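PDB 5K04: N-terminal acetyltransferase B complex subunit MDM20 from Candida albicans, which serves as the non-catalytic subunit of the NatB N-terminal acetyltransferase complex, probably acting as a helical scaffold for the catalytic subunit NAT3. Local coordinates for residues Asn100-Tyr105 with Glu110-Ser115; Asp118-Ile121 with Lys127-Asn130; Thr146-Phe151 with Gly483-Val488; Arg467-Ser472 with Gln503-Leu508. One frame throughout, in Å; residues are numbered along the deposited sequence.

Contact 1. Residues Asn100-Tyr105 with Glu110-Ser115; sequences NAIKKY and ETLCLS
Ala-101 and Ile-102 receive the side chain of Leu-112 across an antiparallel helical hairpin, consistent with the alpha-alpha solenoid expected of a TPR-clan protein. The axes of 100-104 and 110-115 run 169° apart in direction and approach to 9.9 Å, as expected of two helices joined by a tight turn. The CB of Leu-112 is directed toward the partner helix. With CG anti to its carbonyl carbon (chi1 -71°) and the chain extended beyond it, one methyl, Leu-112 CD1, is carried forward and ends 3.6 Å from Ala-101 CB. Leu-112 CD1 also lies 3.7 Å from Ile-102 N, which shows that it reaches the backbone of the opposite helix, where the small alanine side chain sits alongside. Ile-102 and Leu-112 slide past each other in opposite directions, Ile-102 CG1 lying 3.8 Å from Leu-112 CD1. No hydrogen bond crosses, so this interface rests on apolar packing. Ile-78 of helix 75-87 touches both Ala-101 and Leu-112, while Tyr-135 of helix 126-138 packs on Ile-102, so neighbouring helices continue the buried layer. Farther along the isoleucine, the terminal methyl Ile-102 CD1 meets the sulfur of Cys-113, with SG 3.7 Å away.

Contact 2. Residues Asp118-Ile121 with Lys127-Asn130; sequences DNSI and KVFN
The ring of Phe-129 is the flat group of this contact, and it meets Ser-120 and Ile-121 with its outer end. The carbonyl oxygen of Ser-120 lies at the ring edge, near the ring plane, 3.9 Å from Phe-129 CE1; at that position it faces the slightly positive rim of C-H groups, a weakly favourable placement at most. Ile-121 comes in obliquely: its CA is 3.9 Å from Phe-129 CZ. Its side chain crosses the phenylalanine at about a right angle, and Ile-121 CG1 stays 4.1 Å from Phe-129 CZ. Phe-117, one turn before Ile-121, forms an edge-to-face pair with Phe-129 and adds a second aromatic group to the packing.

Beside the ring, a smaller pair meets. Val-128 has CG1 anti to its backbone N (chi1 160°), which directs this methyl to the side chain of Ser-120, 3.6 Å from OG and 4.0 Å from CB. The hydroxyl is hydrogen-bonded to Trp-116 O, one turn back in its own helix, so the methyl packs against an oxygen already engaged. Ile-121 also touches Ile-480 and Ile-481 of helix 456-485, which ties the hairpin to a distant part of the chain. With no hydrogen bond across, and CA atoms of Ser-120 and Val-128 7.6 Å apart, the geometry fits the close approach of consecutive helices 109-120 and 126-138 beside their connecting turn, a helical-hairpin arrangement of the kind found in alpha-alpha solenoids.

Contact 3. Residues Thr146-Phe151 with Gly483-Val488; sequences TLWYAF and GFDNGV
Trp-148 is the first residue of 146-151 to engage 483-488, and it does so with three parts of its indole. Trp-148 NE1 donates to Phe-484 O at 2.8 Å, with an N-H...O angle of 148°. The oxygen lies close to the indole plane, but seen from the acceptor the donor stands 52° out of the carbonyl plane. One face of the indole takes the edge of the Phe-484 ring, the two planes standing at 88°. The phenyl and five-membered-ring centroids are 5.0 Å apart, evidence of a T-shaped pair. Its closest atoms are Phe-484 CD1 and Trp-148 CD1, at 3.6 Å. At the far rim, Asp-485 OD1 approaches CZ2 of Trp-148 at 3.7 Å, its carboxylate nearly coplanar with the indole. Three residues on, Phe-151 comes from the next turn. Phe-151 CD2 comes to Phe-484 CE1 more loosely, at 4.4 Å, and Phe-117 forms an edge-to-face pair with Phe-484, extending the aromatic cluster.

Phe-484 O has a second donor, Gly-487 N at 3.3 Å, on the opposite carbonyl face from the indole. Just beyond, Asn-486 packs on Ile-37 of the NAT3 chain, so the joint adjoins the subunit interface. The tryptophan thus grips a carbonyl within the Schellman motif, completed by positive-phi Gly-487, that terminates helix 456-485.

Contact 4. Residues Arg467-Ser472 with Gln503-Leu508; sequences RFYLTS and QNSISL
Tyr-469 lays one face of its ring against Leu-508 in the first turn of helix 506-521, a turn N-capped by Ser-505. This is the tight part of the contact. Leu-508 CB stands over the face, 4.0 Å from the Tyr-469 ring centroid and 24° off the ring normal, a CH-pi contact, with Leu-508 CD1 3.9 Å from Tyr-469 CG. Having CG anti to its backbone N (chi1 157°) turns the leucine branch back along the tyrosine toward Tyr-469 CB. The opposite ring face is covered by Phe-468, whose CE2 lies over the centre, so the ring is sandwiched. Beyond the ring, Tyr-469 OH comes to 3.2 Å from Ser-507 CB.

The side toward Ser-505 is looser. Tyr-469 OH and Ser-505 OG stand 4.1 Å apart, too far to bond each other. Glu-443 bridges them, its OE1 hydrogen-bonded to both hydroxyls, while its backbone O bonds Ser-507 OG. These buried hydroxyls are thereby satisfied from outside the two segments. Tyr-469 OH also passes 3.4 Å from Leu-508 N without bonding it, since the angle is poor. Leu-508 N is used within its own turn, donating to the cap oxygen Ser-505 OG at 3.0 Å.

Overall arrangement
Contacts 1, 2 and 3 form one cluster on the same side of the chain's centre. Contact 2 has its centre about 13 Å from those of contacts 1 and 3, which are themselves about 19 Å apart. Contacts 1 and 2 follow in series and share helix 109-120; helices 126-138 and 143-157 then lead on to contact 3, where Leu-114 of contact 1 packs on Trp-148, and Asn-130 of contact 2 on Tyr-149. Contact 4 stands apart, about 21 to 32 Å from the others between centres, yet shares helix 456-485 with contact 3, and their segments alternate along the chain. That long helix connects the early hairpins with the chain's central region, and NAT3 packs beside both contacts 3 and 4.

Contact 1. Residues Asn100-Tyr105 with Glu110-Ser115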
loop_
_atom_site.group_PDB
_atom_site.type_symbol
_atom_site.label_atom_id
_atom_site.label_comp_id
_atom_site.label_asym_id
_atom_site.label_seq_id
_atom_site.Cartn_x
_atom_site.Cartn_y
_atom_site.Cartn_z
ATOM N N ASN A 100 31.445 -21.214 6.060
ATOM C CA ASN A 100 32.288 -22.387 6.246
ATOM C C ASN A 100 32.124 -23.359 5.087
ATOM O O ASN A 100 33.104 -23.951 4.623
ATOM C CB ASN A 100 31.960 -23.065 7.580
ATOM C CG ASN A 100 32.479 -22.279 8.787
ATOM O OD1 ASN A 100 33.418 -21.488 8.676
ATOM N ND2 ASN A 100 31.861 -22.497 9.942
ATOM N N ALA A 101 30.894 -23.514 4.590
ATOM C CA ALA A 101 30.652 -24.429 3.477
ATOM C C ALA A 101 31.297 -23.923 2.191
ATOM O O ALA A 101 31.887 -24.701 1.433
ATOM C CB ALA A 101 29.147 -24.627 3.278
ATOM N N ILE A 102 31.180 -22.621 1.925
ATOM C CA ILE A 102 31.812 -22.024 0.754
ATOM C C ILE A 102 33.327 -22.140 0.845
ATOM O O ILE A 102 34.005 -22.466 -0.138
ATOM C CB ILE A 102 31.373 -20.558 0.624
ATOM C CG1 ILE A 102 29.875 -20.479 0.357
ATOM C CG2 ILE A 102 32.171 -19.856 -0.457
ATOM C CD1 ILE A 102 29.293 -19.117 0.668
ATOM N N LYS A 103 33.879 -21.849 2.025
ATOM C CA LYS A 103 35.313 -22.000 2.244
ATOM C C LYS A 103 35.764 -23.441 2.002
ATOM O O LYS A 103 36.766 -23.680 1.318
ATOM C CB LYS A 103 35.657 -21.532 3.664
ATOM C CG LYS A 103 37.154 -21.504 4.008
ATOM C CD LYS A 103 37.419 -20.948 5.421
ATOM C CE LYS A 103 38.913 -20.936 5.759
ATOM N NZ LYS A 103 39.211 -20.432 7.138
ATOM N N LYS A 104 35.009 -24.417 2.524
ATOM C CA LYS A 104 35.384 -25.830 2.447
ATOM C C LYS A 104 35.112 -26.440 1.073
ATOM O O LYS A 104 35.823 -27.365 0.663
ATOM C CB LYS A 104 34.629 -26.615 3.517
ATOM C CG LYS A 104 35.406 -27.730 4.188
ATOM C CD LYS A 104 35.504 -28.980 3.331
ATOM C CE LYS A 104 35.823 -30.206 4.176
ATOM N NZ LYS A 104 35.851 -31.456 3.361
ATOM N N TYR A 105 34.094 -25.958 0.354
ATOM C CA TYR A 105 33.668 -26.529 -0.928
ATOM C C TYR A 105 33.429 -25.422 -1.949
ATOM O O TYR A 105 32.298 -25.223 -2.409
ATOM C CB TYR A 105 32.400 -27.364 -0.756
ATOM C CG TYR A 105 32.433 -28.307 0.419
ATOM C CD1 TYR A 105 32.933 -29.595 0.290
ATOM C CD2 TYR A 105 31.952 -27.911 1.652
ATOM C CE1 TYR A 105 32.954 -30.465 1.370
ATOM C CE2 TYR A 105 31.976 -28.765 2.737
ATOM C CZ TYR A 105 32.471 -30.045 2.592
ATOM O OH TYR A 105 32.488 -30.893 3.680
ATOM N N GLU A 110 28.397 -20.828 -6.009
ATOM C CA GLU A 110 27.220 -20.213 -6.613
ATOM C C GLU A 110 25.938 -20.793 -6.016
ATOM O O GLU A 110 25.093 -20.056 -5.493
ATOM C CB GLU A 110 27.247 -20.384 -8.140
ATOM C CG GLU A 110 26.182 -19.532 -8.859
ATOM C CD GLU A 110 26.193 -19.646 -10.378
ATOM O OE1 GLU A 110 26.539 -20.718 -10.910
ATOM O OE2 GLU A 110 25.825 -18.648 -11.038
ATOM N N THR A 111 25.812 -22.122 -6.041
ATOM C CA THR A 111 24.613 -22.797 -5.540
ATOM C C THR A 111 24.357 -22.491 -4.065
ATOM O O THR A 111 23.212 -22.237 -3.668
ATOM C CB THR A 111 24.755 -24.306 -5.762
ATOM O OG1 THR A 111 25.048 -24.554 -7.144
ATOM C CG2 THR A 111 23.474 -25.025 -5.410
ATOM N N LEU A 112 25.408 -22.523 -3.235
ATOM C CA LEU A 112 25.237 -22.189 -1.826
ATOM C C LEU A 112 24.814 -20.733 -1.660
ATOM O O LEU A 112 23.877 -20.430 -0.913
ATOM C CB LEU A 112 26.526 -22.457 -1.055
ATOM C CG LEU A 112 26.970 -23.895 -0.806
ATOM C CD1 LEU A 112 28.362 -23.888 -0.200
ATOM C CD2 LEU A 112 25.987 -24.627 0.101
ATOM N N CYS A 113 25.490 -19.825 -2.370
ATOM C CA CYS A 113 25.210 -18.400 -2.238
ATOM C C CYS A 113 23.782 -18.069 -2.665
ATOM O O CYS A 113 23.110 -17.266 -2.011
ATOM C CB CYS A 113 26.238 -17.595 -3.039
ATOM S SG CYS A 113 27.863 -17.469 -2.281
ATOM N N LEU A 114 23.273 -18.734 -3.716
ATOM C CA LEU A 114 21.918 -18.441 -4.191
ATOM C C LEU A 114 20.857 -18.939 -3.217
ATOM O O LEU A 114 19.824 -18.285 -3.038
ATOM C CB LEU A 114 21.688 -19.045 -5.584
ATOM C CG LEU A 114 22.542 -18.412 -6.698
ATOM C CD1 LEU A 114 22.260 -19.023 -8.066
ATOM C CD2 LEU A 114 22.403 -16.887 -6.747
ATOM N N SER A 115 21.083 -20.103 -2.592
ATOM C CA SER A 115 20.199 -20.572 -1.520
ATOM C C SER A 115 20.233 -19.609 -0.332
ATOM O O SER A 115 19.190 -19.184 0.174
ATOM C CB SER A 115 20.619 -21.989 -1.099
ATOM O OG SER A 115 20.057 -22.381 0.137
#

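Contact 2. Residues Asp118-Ile121 with Lys127-Asn130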
loop_
_atom_site.group_PDB
_atom_site.type_symbol
_atom_site.label_atom_id
_atom_site.label_comp_id
_atom_site.label_asym_id
_atom_site.label_seq_id
_atom_site.Cartn_x
_atom_site.Cartn_y
_atom_site.Cartn_z
ATOM N N ASP A 118 18.355 -16.418 -1.527
ATOM C CA ASP A 118 16.914 -16.628 -1.652
ATOM C C ASP A 118 16.254 -16.765 -0.291
ATOM O O ASP A 118 15.144 -16.274 -0.081
ATOM C CB ASP A 118 16.636 -17.863 -2.503
ATOM C CG ASP A 118 16.984 -17.645 -3.961
ATOM O OD1 ASP A 118 17.390 -16.515 -4.310
ATOM O OD2 ASP A 118 16.848 -18.588 -4.758
ATOM N N ASN A 119 16.929 -17.424 0.649
ATOM C CA ASN A 119 16.392 -17.563 1.991
ATOM C C ASN A 119 16.553 -16.287 2.803
ATOM O O ASN A 119 15.796 -16.075 3.749
ATOM C CB ASN A 119 17.066 -18.742 2.701
ATOM C CG ASN A 119 16.669 -20.102 2.095
ATOM O OD1 ASN A 119 17.518 -20.922 1.755
ATOM N ND2 ASN A 119 15.371 -20.330 1.964
ATOM N N SER A 120 17.501 -15.424 2.430
ATOM C CA SER A 120 17.806 -14.221 3.189
ATOM C C SER A 120 16.920 -13.045 2.825
ATOM O O SER A 120 16.900 -12.065 3.573
ATOM C CB SER A 120 19.275 -13.800 2.993
ATOM O OG SER A 120 20.167 -14.699 3.636
ATOM N N ILE A 121 16.201 -13.111 1.702
ATOM C CA ILE A 121 15.528 -11.921 1.186
ATOM C C ILE A 121 14.512 -11.396 2.197
ATOM O O ILE A 121 14.499 -10.201 2.518
ATOM C CB ILE A 121 14.896 -12.224 -0.181
ATOM C CG1 ILE A 121 16.025 -12.401 -1.206
ATOM C CG2 ILE A 121 13.928 -11.103 -0.589
ATOM C CD1 ILE A 121 15.593 -12.622 -2.635
ATOM N N LYS A 127 23.831 -6.093 4.895
ATOM C CA LYS A 127 25.177 -6.595 5.173
ATOM C C LYS A 127 25.308 -8.051 4.764
ATOM O O LYS A 127 26.390 -8.486 4.354
ATOM C CB LYS A 127 25.517 -6.432 6.662
ATOM C CG LYS A 127 26.090 -5.071 7.017
ATOM C CD LYS A 127 26.025 -4.779 8.507
ATOM C CE LYS A 127 26.411 -3.327 8.790
ATOM N NZ LYS A 127 26.142 -2.938 10.203
ATOM N N VAL A 128 24.210 -8.806 4.868
ATOM C CA VAL A 128 24.188 -10.189 4.407
ATOM C C VAL A 128 24.161 -10.244 2.880
ATOM O O VAL A 128 24.945 -10.976 2.269
ATOM C CB VAL A 128 22.998 -10.934 5.036
ATOM C CG1 VAL A 128 22.667 -12.171 4.246
ATOM C CG2 VAL A 128 23.341 -11.317 6.463
ATOM N N PHE A 129 23.276 -9.460 2.244
ATOM C CA PHE A 129 23.270 -9.374 0.786
ATOM C C PHE A 129 24.674 -9.108 0.263
ATOM O O PHE A 129 25.167 -9.800 -0.634
ATOM C CB PHE A 129 22.337 -8.254 0.310
ATOM C CG PHE A 129 20.876 -8.609 0.303
ATOM C CD1 PHE A 129 20.288 -9.254 1.378
ATOM C CD2 PHE A 129 20.073 -8.239 -0.773
ATOM C CE1 PHE A 129 18.933 -9.555 1.373
ATOM C CE2 PHE A 129 18.719 -8.539 -0.789
ATOM C CZ PHE A 129 18.149 -9.199 0.288
ATOM N N ASN A 130 25.326 -8.086 0.823
ATOM C CA ASN A 130 26.648 -7.683 0.379
ATOM C C ASN A 130 27.688 -8.748 0.708
ATOM O O ASN A 130 28.620 -8.974 -0.071
ATOM C CB ASN A 130 27.007 -6.347 1.030
ATOM C CG ASN A 130 28.441 -5.967 0.814
ATOM O OD1 ASN A 130 29.324 -6.353 1.580
ATOM N ND2 ASN A 130 28.689 -5.206 -0.248
#

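Contact 3. Residues Thr146-Phe151 with Gly483-Val488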
loop_
_atom_site.group_PDB
_atom_site.type_symbol
_atom_site.label_atom_id
_atom_site.label_comp_id
_atom_site.label_asym_id
_atom_site.label_seq_id
_atom_site.Cartn_x
_atom_site.Cartn_y
_atom_site.Cartn_z
ATOM N N THR A 146 29.245 -9.165 -10.327
ATOM C CA THR A 146 29.953 -7.948 -9.942
ATOM C C THR A 146 28.976 -6.789 -9.768
ATOM O O THR A 146 29.100 -5.982 -8.834
ATOM C CB THR A 146 31.024 -7.632 -10.986
ATOM O OG1 THR A 146 31.894 -8.762 -11.112
ATOM C CG2 THR A 146 31.829 -6.415 -10.559
ATOM N N LEU A 147 27.976 -6.717 -10.644
ATOM C CA LEU A 147 26.956 -5.681 -10.542
ATOM C C LEU A 147 26.150 -5.836 -9.258
ATOM O O LEU A 147 25.877 -4.850 -8.566
ATOM C CB LEU A 147 26.039 -5.741 -11.770
ATOM C CG LEU A 147 26.705 -5.293 -13.070
ATOM C CD1 LEU A 147 26.030 -5.870 -14.309
ATOM C CD2 LEU A 147 26.658 -3.772 -13.118
ATOM N N TRP A 148 25.734 -7.074 -8.952
ATOM C CA TRP A 148 25.061 -7.382 -7.691
ATOM C C TRP A 148 25.834 -6.820 -6.507
ATOM O O TRP A 148 25.308 -6.054 -5.688
ATOM C CB TRP A 148 24.922 -8.899 -7.536
ATOM C CG TRP A 148 23.900 -9.528 -8.445
ATOM C CD1 TRP A 148 23.204 -8.916 -9.448
ATOM C CD2 TRP A 148 23.436 -10.895 -8.409
ATOM N NE1 TRP A 148 22.338 -9.819 -10.045
ATOM C CE2 TRP A 148 22.456 -11.034 -9.424
ATOM C CE3 TRP A 148 23.752 -12.006 -7.618
ATOM C CZ2 TRP A 148 21.805 -12.243 -9.679
ATOM C CZ3 TRP A 148 23.101 -13.214 -7.868
ATOM C CH2 TRP A 148 22.141 -13.320 -8.894
ATOM N N TYR A 149 27.105 -7.211 -6.422
ATOM C CA TYR A 149 27.969 -6.811 -5.322
ATOM C C TYR A 149 28.051 -5.291 -5.224
ATOM O O TYR A 149 27.881 -4.721 -4.142
ATOM C CB TYR A 149 29.335 -7.450 -5.552
ATOM C CG TYR A 149 30.301 -7.358 -4.415
ATOM C CD1 TYR A 149 29.852 -7.296 -3.096
ATOM C CD2 TYR A 149 31.678 -7.342 -4.652
ATOM C CE1 TYR A 149 30.746 -7.222 -2.035
ATOM C CE2 TYR A 149 32.592 -7.270 -3.588
ATOM C CZ TYR A 149 32.116 -7.214 -2.281
ATOM O OH TYR A 149 32.992 -7.136 -1.221
ATOM N N ALA A 150 28.253 -4.623 -6.369
ATOM C CA ALA A 150 28.329 -3.163 -6.424
ATOM C C ALA A 150 27.017 -2.521 -6.003
ATOM O O ALA A 150 26.991 -1.570 -5.207
ATOM C CB ALA A 150 28.691 -2.718 -7.844
ATOM N N PHE A 151 25.915 -3.014 -6.558
ATOM C CA PHE A 151 24.607 -2.487 -6.190
ATOM C C PHE A 151 24.338 -2.671 -4.698
ATOM O O PHE A 151 23.724 -1.804 -4.064
ATOM C CB PHE A 151 23.526 -3.167 -7.042
ATOM C CG PHE A 151 22.150 -2.610 -6.825
ATOM C CD1 PHE A 151 21.834 -1.322 -7.231
ATOM C CD2 PHE A 151 21.174 -3.380 -6.212
ATOM C CE1 PHE A 151 20.556 -0.815 -7.024
ATOM C CE2 PHE A 151 19.905 -2.885 -6.013
ATOM C CZ PHE A 151 19.593 -1.598 -6.416
ATOM N N GLY A 483 14.413 -9.677 -10.847
ATOM C CA GLY A 483 15.020 -8.373 -11.052
ATOM C C GLY A 483 16.530 -8.415 -10.917
ATOM O O GLY A 483 17.238 -7.725 -11.645
ATOM N N PHE A 484 17.044 -9.212 -9.967
ATOM C CA PHE A 484 18.487 -9.421 -9.893
ATOM C C PHE A 484 18.999 -10.246 -11.074
ATOM O O PHE A 484 20.025 -9.907 -11.669
ATOM C CB PHE A 484 18.854 -10.096 -8.570
ATOM C CG PHE A 484 19.122 -9.139 -7.430
ATOM C CD1 PHE A 484 20.383 -8.578 -7.257
ATOM C CD2 PHE A 484 18.126 -8.833 -6.511
ATOM C CE1 PHE A 484 20.634 -7.717 -6.206
ATOM C CE2 PHE A 484 18.364 -7.968 -5.457
ATOM C CZ PHE A 484 19.624 -7.401 -5.306
ATOM N N ASP A 485 18.299 -11.342 -11.419
ATOM C CA ASP A 485 18.761 -12.221 -12.496
ATOM C C ASP A 485 18.832 -11.476 -13.816
ATOM O O ASP A 485 19.770 -11.657 -14.601
ATOM C CB ASP A 485 17.836 -13.429 -12.653
ATOM C CG ASP A 485 18.113 -14.519 -11.635
ATOM O OD1 ASP A 485 19.035 -14.356 -10.805
ATOM O OD2 ASP A 485 17.385 -15.528 -11.675
ATOM N N ASN A 486 17.815 -10.691 -14.106
ATOM C CA ASN A 486 17.944 -9.697 -15.147
ATOM C C ASN A 486 18.664 -8.367 -15.241
ATOM O O ASN A 486 18.480 -7.619 -16.189
ATOM C CB ASN A 486 16.577 -9.416 -15.764
ATOM C CG ASN A 486 15.895 -10.719 -16.246
ATOM O OD1 ASN A 486 16.090 -11.156 -17.376
ATOM N ND2 ASN A 486 15.135 -11.358 -15.358
ATOM N N GLY A 487 19.415 -8.004 -14.250
ATOM C CA GLY A 487 19.834 -6.622 -14.430
ATOM C C GLY A 487 19.104 -5.323 -14.236
ATOM O O GLY A 487 19.521 -4.302 -14.780
ATOM N N VAL A 488 17.990 -5.358 -13.502
ATOM C CA VAL A 488 17.053 -4.240 -13.507
ATOM C C VAL A 488 17.237 -3.421 -12.241
ATOM O O VAL A 488 16.306 -3.247 -11.444
ATOM C CB VAL A 488 15.609 -4.739 -13.660
ATOM C CG1 VAL A 488 14.755 -3.659 -14.293
ATOM C CG2 VAL A 488 15.585 -6.001 -14.514
#

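Contact 4. Residues Arg467-Ser472 with Gln503-Leu508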
loop_
_atom_site.group_PDB
_atom_site.type_symbol
_atom_site.label_atom_id
_atom_site.label_comp_id
_atom_site.label_asym_id
_atom_site.label_seq_id
_atom_site.Cartn_x
_atom_site.Cartn_y
_atom_site.Cartn_z
ATOM N N ARG A 467 -5.302 -14.046 1.927
ATOM C CA ARG A 467 -4.701 -14.776 0.808
ATOM C C ARG A 467 -4.029 -13.837 -0.189
ATOM O O ARG A 467 -3.067 -14.235 -0.853
ATOM C CB ARG A 467 -5.748 -15.652 0.112
ATOM C CG ARG A 467 -6.173 -16.846 0.966
ATOM C CD ARG A 467 -7.152 -17.758 0.248
ATOM N NE ARG A 467 -7.586 -18.860 1.112
ATOM C CZ ARG A 467 -8.833 -19.028 1.541
ATOM N NH1 ARG A 467 -9.773 -18.166 1.170
ATOM N NH2 ARG A 467 -9.139 -20.053 2.331
ATOM N N PHE A 468 -4.517 -12.596 -0.308
ATOM C CA PHE A 468 -3.796 -11.590 -1.080
ATOM C C PHE A 468 -2.409 -11.370 -0.486
ATOM O O PHE A 468 -1.409 -11.340 -1.210
ATOM C CB PHE A 468 -4.586 -10.266 -1.120
ATOM C CG PHE A 468 -3.712 -9.044 -0.946
ATOM C CD1 PHE A 468 -2.846 -8.639 -1.960
ATOM C CD2 PHE A 468 -3.737 -8.317 0.234
ATOM C CE1 PHE A 468 -2.022 -7.542 -1.798
ATOM C CE2 PHE A 468 -2.914 -7.208 0.403
ATOM C CZ PHE A 468 -2.049 -6.823 -0.611
ATOM N N TYR A 469 -2.340 -11.229 0.845
ATOM C CA TYR A 469 -1.055 -11.076 1.530
ATOM C C TYR A 469 -0.127 -12.261 1.264
ATOM O O TYR A 469 1.074 -12.077 1.026
ATOM C CB TYR A 469 -1.294 -10.882 3.034
ATOM C CG TYR A 469 -1.760 -9.478 3.395
ATOM C CD1 TYR A 469 -0.866 -8.419 3.386
ATOM C CD2 TYR A 469 -3.080 -9.212 3.738
ATOM C CE1 TYR A 469 -1.251 -7.137 3.709
ATOM C CE2 TYR A 469 -3.490 -7.900 4.069
ATOM C CZ TYR A 469 -2.554 -6.872 4.047
ATOM O OH TYR A 469 -2.882 -5.567 4.345
ATOM N N LEU A 470 -0.665 -13.484 1.291
ATOM C CA LEU A 470 0.143 -14.660 0.969
ATOM C C LEU A 470 0.649 -14.607 -0.468
ATOM O O LEU A 470 1.799 -14.963 -0.747
ATOM C CB LEU A 470 -0.686 -15.925 1.171
ATOM C CG LEU A 470 -0.957 -16.434 2.574
ATOM C CD1 LEU A 470 -1.859 -17.677 2.510
ATOM C CD2 LEU A 470 0.369 -16.766 3.230
ATOM N N THR A 471 -0.212 -14.169 -1.392
ATOM C CA THR A 471 0.130 -14.094 -2.810
ATOM C C THR A 471 1.170 -13.004 -3.085
ATOM O O THR A 471 2.139 -13.222 -3.824
ATOM C CB THR A 471 -1.156 -13.848 -3.601
ATOM O OG1 THR A 471 -1.993 -15.008 -3.496
ATOM C CG2 THR A 471 -0.867 -13.537 -5.074
ATOM N N SER A 472 0.981 -11.827 -2.491
ATOM C CA SER A 472 1.908 -10.717 -2.683
ATOM C C SER A 472 3.293 -11.046 -2.136
ATOM O O SER A 472 4.307 -10.758 -2.785
ATOM C CB SER A 472 1.340 -9.460 -2.017
ATOM O OG SER A 472 2.251 -8.381 -2.120
ATOM N N GLN A 503 5.803 -6.642 4.782
ATOM C CA GLN A 503 6.118 -7.794 5.620
ATOM C C GLN A 503 5.410 -7.732 6.971
ATOM O O GLN A 503 5.010 -8.769 7.515
ATOM C CB GLN A 503 7.626 -7.870 5.823
ATOM C CG GLN A 503 8.064 -9.025 6.679
ATOM C CD GLN A 503 9.505 -8.901 7.098
ATOM O OE1 GLN A 503 9.884 -7.977 7.831
ATOM N NE2 GLN A 503 10.329 -9.827 6.621
ATOM N N ASN A 504 5.260 -6.536 7.535
ATOM C CA ASN A 504 4.707 -6.392 8.876
ATOM C C ASN A 504 3.880 -5.119 8.986
ATOM O O ASN A 504 4.087 -4.286 9.868
ATOM C CB ASN A 504 5.802 -6.394 9.930
ATOM C CG ASN A 504 5.279 -6.852 11.246
ATOM O OD1 ASN A 504 4.265 -7.560 11.307
ATOM N ND2 ASN A 504 5.947 -6.463 12.310
ATOM N N SER A 505 2.934 -4.955 8.067
ATOM C CA SER A 505 2.141 -3.745 8.036
ATOM C C SER A 505 1.003 -3.846 9.045
ATOM O O SER A 505 0.559 -4.938 9.415
ATOM C CB SER A 505 1.599 -3.473 6.628
ATOM O OG SER A 505 0.425 -4.215 6.325
ATOM N N ILE A 506 0.549 -2.680 9.503
ATOM C CA ILE A 506 -0.579 -2.636 10.422
ATOM C C ILE A 506 -1.826 -3.211 9.756
ATOM O O ILE A 506 -2.645 -3.864 10.411
ATOM C CB ILE A 506 -0.778 -1.192 10.924
ATOM C CG1 ILE A 506 -1.982 -1.096 11.877
ATOM C CG2 ILE A 506 -0.933 -0.214 9.759
ATOM C CD1 ILE A 506 -1.722 -1.701 13.229
ATOM N N SER A 507 -1.947 -3.053 8.434
ATOM C CA SER A 507 -3.109 -3.594 7.724
ATOM C C SER A 507 -3.086 -5.125 7.673
ATOM O O SER A 507 -4.148 -5.771 7.684
ATOM C CB SER A 507 -3.177 -3.001 6.310
ATOM O OG SER A 507 -3.273 -1.580 6.362
ATOM N N LEU A 508 -1.890 -5.717 7.588
ATOM C CA LEU A 508 -1.747 -7.173 7.615
ATOM C C LEU A 508 -2.081 -7.723 8.989
ATOM O O LEU A 508 -2.790 -8.729 9.120
ATOM C CB LEU A 508 -0.312 -7.571 7.241
ATOM C CG LEU A 508 0.163 -8.938 7.742
ATOM C CD1 LEU A 508 -0.579 -10.079 7.040
ATOM C CD2 LEU A 508 1.717 -9.102 7.625
#